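Local coordinates for protein ferric enterobactin receptor PIRA (Pseudomonas aeruginosa, PDB 5FP2) that probably takes up ferric siderophores such as enterobactin across the outer membrane as a TonB-dependent receptor, at residues Trp375-Leu380 and Lys410-Ala415. Numbering follows the deposited sequence.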
loop_
_atom_site.group_PDB
_atom_site.type_symbol
_atom_site.label_atom_id
_atom_site.label_comp_id
_atom_site.label_asym_id
_atom_site.label_seq_id
_atom_site.Cartn_x
_atom_site.Cartn_y
_atom_site.Cartn_z
ATOM N N TRP A 375 12.679 4.635 -15.864
ATOM C CA TRP A 375 12.362 4.192 -17.208
ATOM C C TRP A 375 11.609 2.878 -17.112
ATOM O O TRP A 375 11.998 1.981 -16.367
ATOM C CB TRP A 375 13.644 4.007 -18.040
ATOM C CG TRP A 375 13.408 3.412 -19.382
ATOM C CD1 TRP A 375 13.187 4.087 -20.544
ATOM C CD2 TRP A 375 13.277 2.023 -19.690
ATOM N NE1 TRP A 375 12.970 3.205 -21.570
ATOM C CE2 TRP A 375 13.028 1.928 -21.076
ATOM C CE3 TRP A 375 13.413 0.846 -18.945
ATOM C CZ2 TRP A 375 12.927 0.697 -21.738
ATOM C CZ3 TRP A 375 13.307 -0.381 -19.603
ATOM C CH2 TRP A 375 13.044 -0.441 -20.980
ATOM N N ASN A 376 10.626 2.712 -17.981
ATOM C CA ASN A 376 9.544 1.775 -17.735
ATOM C C ASN A 376 8.996 1.315 -19.076
ATOM O O ASN A 376 8.595 2.135 -19.899
ATOM C CB ASN A 376 8.445 2.479 -16.935
ATOM C CG ASN A 376 7.708 1.544 -15.986
ATOM O OD1 ASN A 376 7.480 1.884 -14.816
ATOM N ND2 ASN A 376 7.204 0.431 -16.521
ATOM N N LYS A 377 8.966 0.012 -19.305
ATOM C CA LYS A 377 8.315 -0.501 -20.493
ATOM C C LYS A 377 7.294 -1.529 -20.061
ATOM O O LYS A 377 7.564 -2.303 -19.154
ATOM C CB LYS A 377 9.351 -1.133 -21.424
ATOM C CG LYS A 377 8.825 -1.511 -22.801
ATOM C CD LYS A 377 9.979 -1.911 -23.706
ATOM C CE LYS A 377 9.526 -2.600 -24.987
ATOM N NZ LYS A 377 10.669 -3.091 -25.816
ATOM N N GLU A 378 6.116 -1.515 -20.676
ATOM C CA GLU A 378 5.139 -2.573 -20.454
ATOM C C GLU A 378 4.616 -3.104 -21.771
ATOM O O GLU A 378 4.343 -2.338 -22.694
ATOM C CB GLU A 378 3.974 -2.080 -19.628
ATOM C CG GLU A 378 4.238 -0.771 -18.911
ATOM C CD GLU A 378 2.954 -0.142 -18.442
ATOM O OE1 GLU A 378 2.195 0.347 -19.314
ATOM O OE2 GLU A 378 2.660 -0.277 -17.227
ATOM N N THR A 379 4.555 -4.428 -21.872
ATOM C CA THR A 379 4.107 -5.087 -23.083
ATOM C C THR A 379 2.913 -5.969 -22.753
ATOM O O THR A 379 2.880 -6.613 -21.712
ATOM C CB THR A 379 5.207 -5.985 -23.640
ATOM O OG1 THR A 379 5.601 -6.900 -22.613
ATOM C CG2 THR A 379 6.415 -5.165 -24.068
ATOM N N LEU A 380 1.962 -6.033 -23.675
ATOM C CA LEU A 380 0.787 -6.866 -23.501
ATOM C C LEU A 380 0.517 -7.697 -24.746
ATOM O O LEU A 380 0.388 -7.162 -25.849
ATOM C CB LEU A 380 -0.433 -6.003 -23.209
ATOM C CG LEU A 380 -1.731 -6.806 -23.109
ATOM C CD1 LEU A 380 -1.851 -7.418 -21.724
ATOM C CD2 LEU A 380 -2.937 -5.943 -23.431
ATOM N N LYS A 410 2.553 -2.139 -26.737
ATOM C CA LYS A 410 3.638 -1.625 -25.917
ATOM C C LYS A 410 3.390 -0.198 -25.418
ATOM O O LYS A 410 2.427 0.469 -25.810
ATOM C CB LYS A 410 4.952 -1.666 -26.697
ATOM C CG LYS A 410 4.970 -2.662 -27.848
ATOM C CD LYS A 410 6.091 -2.389 -28.846
ATOM C CE LYS A 410 6.352 -3.583 -29.749
ATOM N NZ LYS A 410 5.152 -3.997 -30.527
ATOM N N ALA A 411 4.238 0.227 -24.489
ATOM C CA ALA A 411 4.238 1.590 -23.977
ATOM C C ALA A 411 5.540 1.775 -23.203
ATOM O O ALA A 411 5.975 0.874 -22.486
ATOM C CB ALA A 411 3.037 1.817 -23.069
ATOM N N GLU A 412 6.178 2.928 -23.376
ATOM C CA GLU A 412 7.380 3.262 -22.619
ATOM C C GLU A 412 7.069 4.471 -21.741
ATOM O O GLU A 412 6.231 5.299 -22.101
ATOM C CB GLU A 412 8.547 3.578 -23.567
ATOM C CG GLU A 412 8.868 2.453 -24.554
ATOM C CD GLU A 412 10.321 2.426 -25.035
ATOM O OE1 GLU A 412 10.887 3.489 -25.378
ATOM O OE2 GLU A 412 10.898 1.323 -25.123
ATOM N N ILE A 413 7.720 4.561 -20.584
ATOM C CA ILE A 413 7.561 5.712 -19.692
ATOM C C ILE A 413 8.935 6.212 -19.272
ATOM O O ILE A 413 9.766 5.430 -18.820
ATOM C CB ILE A 413 6.772 5.340 -18.418
ATOM C CG1 ILE A 413 5.320 4.978 -18.758
ATOM C CG2 ILE A 413 6.807 6.478 -17.403
ATOM C CD1 ILE A 413 5.104 3.497 -19.038
ATOM N N ARG A 414 9.193 7.501 -19.466
ATOM C CA ARG A 414 10.389 8.132 -18.921
ATOM C C ARG A 414 9.972 9.146 -17.869
ATOM O O ARG A 414 8.949 9.817 -18.023
ATOM C CB ARG A 414 11.171 8.832 -20.037
ATOM C CG ARG A 414 11.894 7.864 -20.952
ATOM C CD ARG A 414 12.497 8.524 -22.191
ATOM N NE ARG A 414 13.040 7.514 -23.110
ATOM C CZ ARG A 414 12.353 6.978 -24.117
ATOM N NH1 ARG A 414 11.106 7.381 -24.364
ATOM N NH2 ARG A 414 12.916 6.071 -24.901
ATOM N N ALA A 415 10.761 9.291 -16.810
ATOM C CA ALA A 415 10.510 10.381 -15.869
ATOM C C ALA A 415 11.770 10.879 -15.170
ATOM O O ALA A 415 12.745 10.133 -14.990
ATOM C CB ALA A 415 9.446 9.981 -14.849
#
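Two neighbouring antiparallel strands of the 22-stranded beta-barrel, 367-381 and 408-423, meet where W375, K377, E412 and R414 gather on one face of the wall and N376, E378, A411 and I413 on the other. The short segments run at 168° to each other. I413 N donates to N376 O at 2.7 Å, in the carbonyl plane, and E378 N to A411 O at 3.0 Å, almost straight. The return bond from A411 N to E378 O is weak. Between the two firm bonds lies the non-hydrogen-bonded pair K377 and E412. Their side chains run side by side, the K377 chain fully extended, and E412 OE2 lies 3.6 Å from K377 CD. The ammonium, with K377 NZ 4.5 Å from E412 OE2, stays beyond salt-bridge range, so the opposite charges may attract each other without forming a salt bridge. The same carboxylate oxygen faces the edge of the W375 indole, near CZ2, with the carboxylate and ring planes 81° apart. With chi1 at 174°, W375 has its CG opposite the backbone N and beside the carbonyl carbon, and this turns the CD1 edge to R414 CG, 4.0 Å away. The R414 guanidinium has W375 NE1 over one face, and R414 NH2 forms a salt bridge with E412 OE1 at 3.3 Å, whose hydrogen bond is weak. The E412 carboxylate lies between the indole edge and the arginine, its OE2 toward the one and its OE1 toward the other. On the other face N376 and I413 touch CB to CB at 3.6 Å, while N376 OD1 is hydrogen-bonded to R352 NE of strand 345-361. I413 packs in turn on D437 and H439 of strand 428-439. Neighbouring strands paired in this way build the all-antiparallel, 22-stranded barrel that is the fold of TonB-dependent outer-membrane receptors.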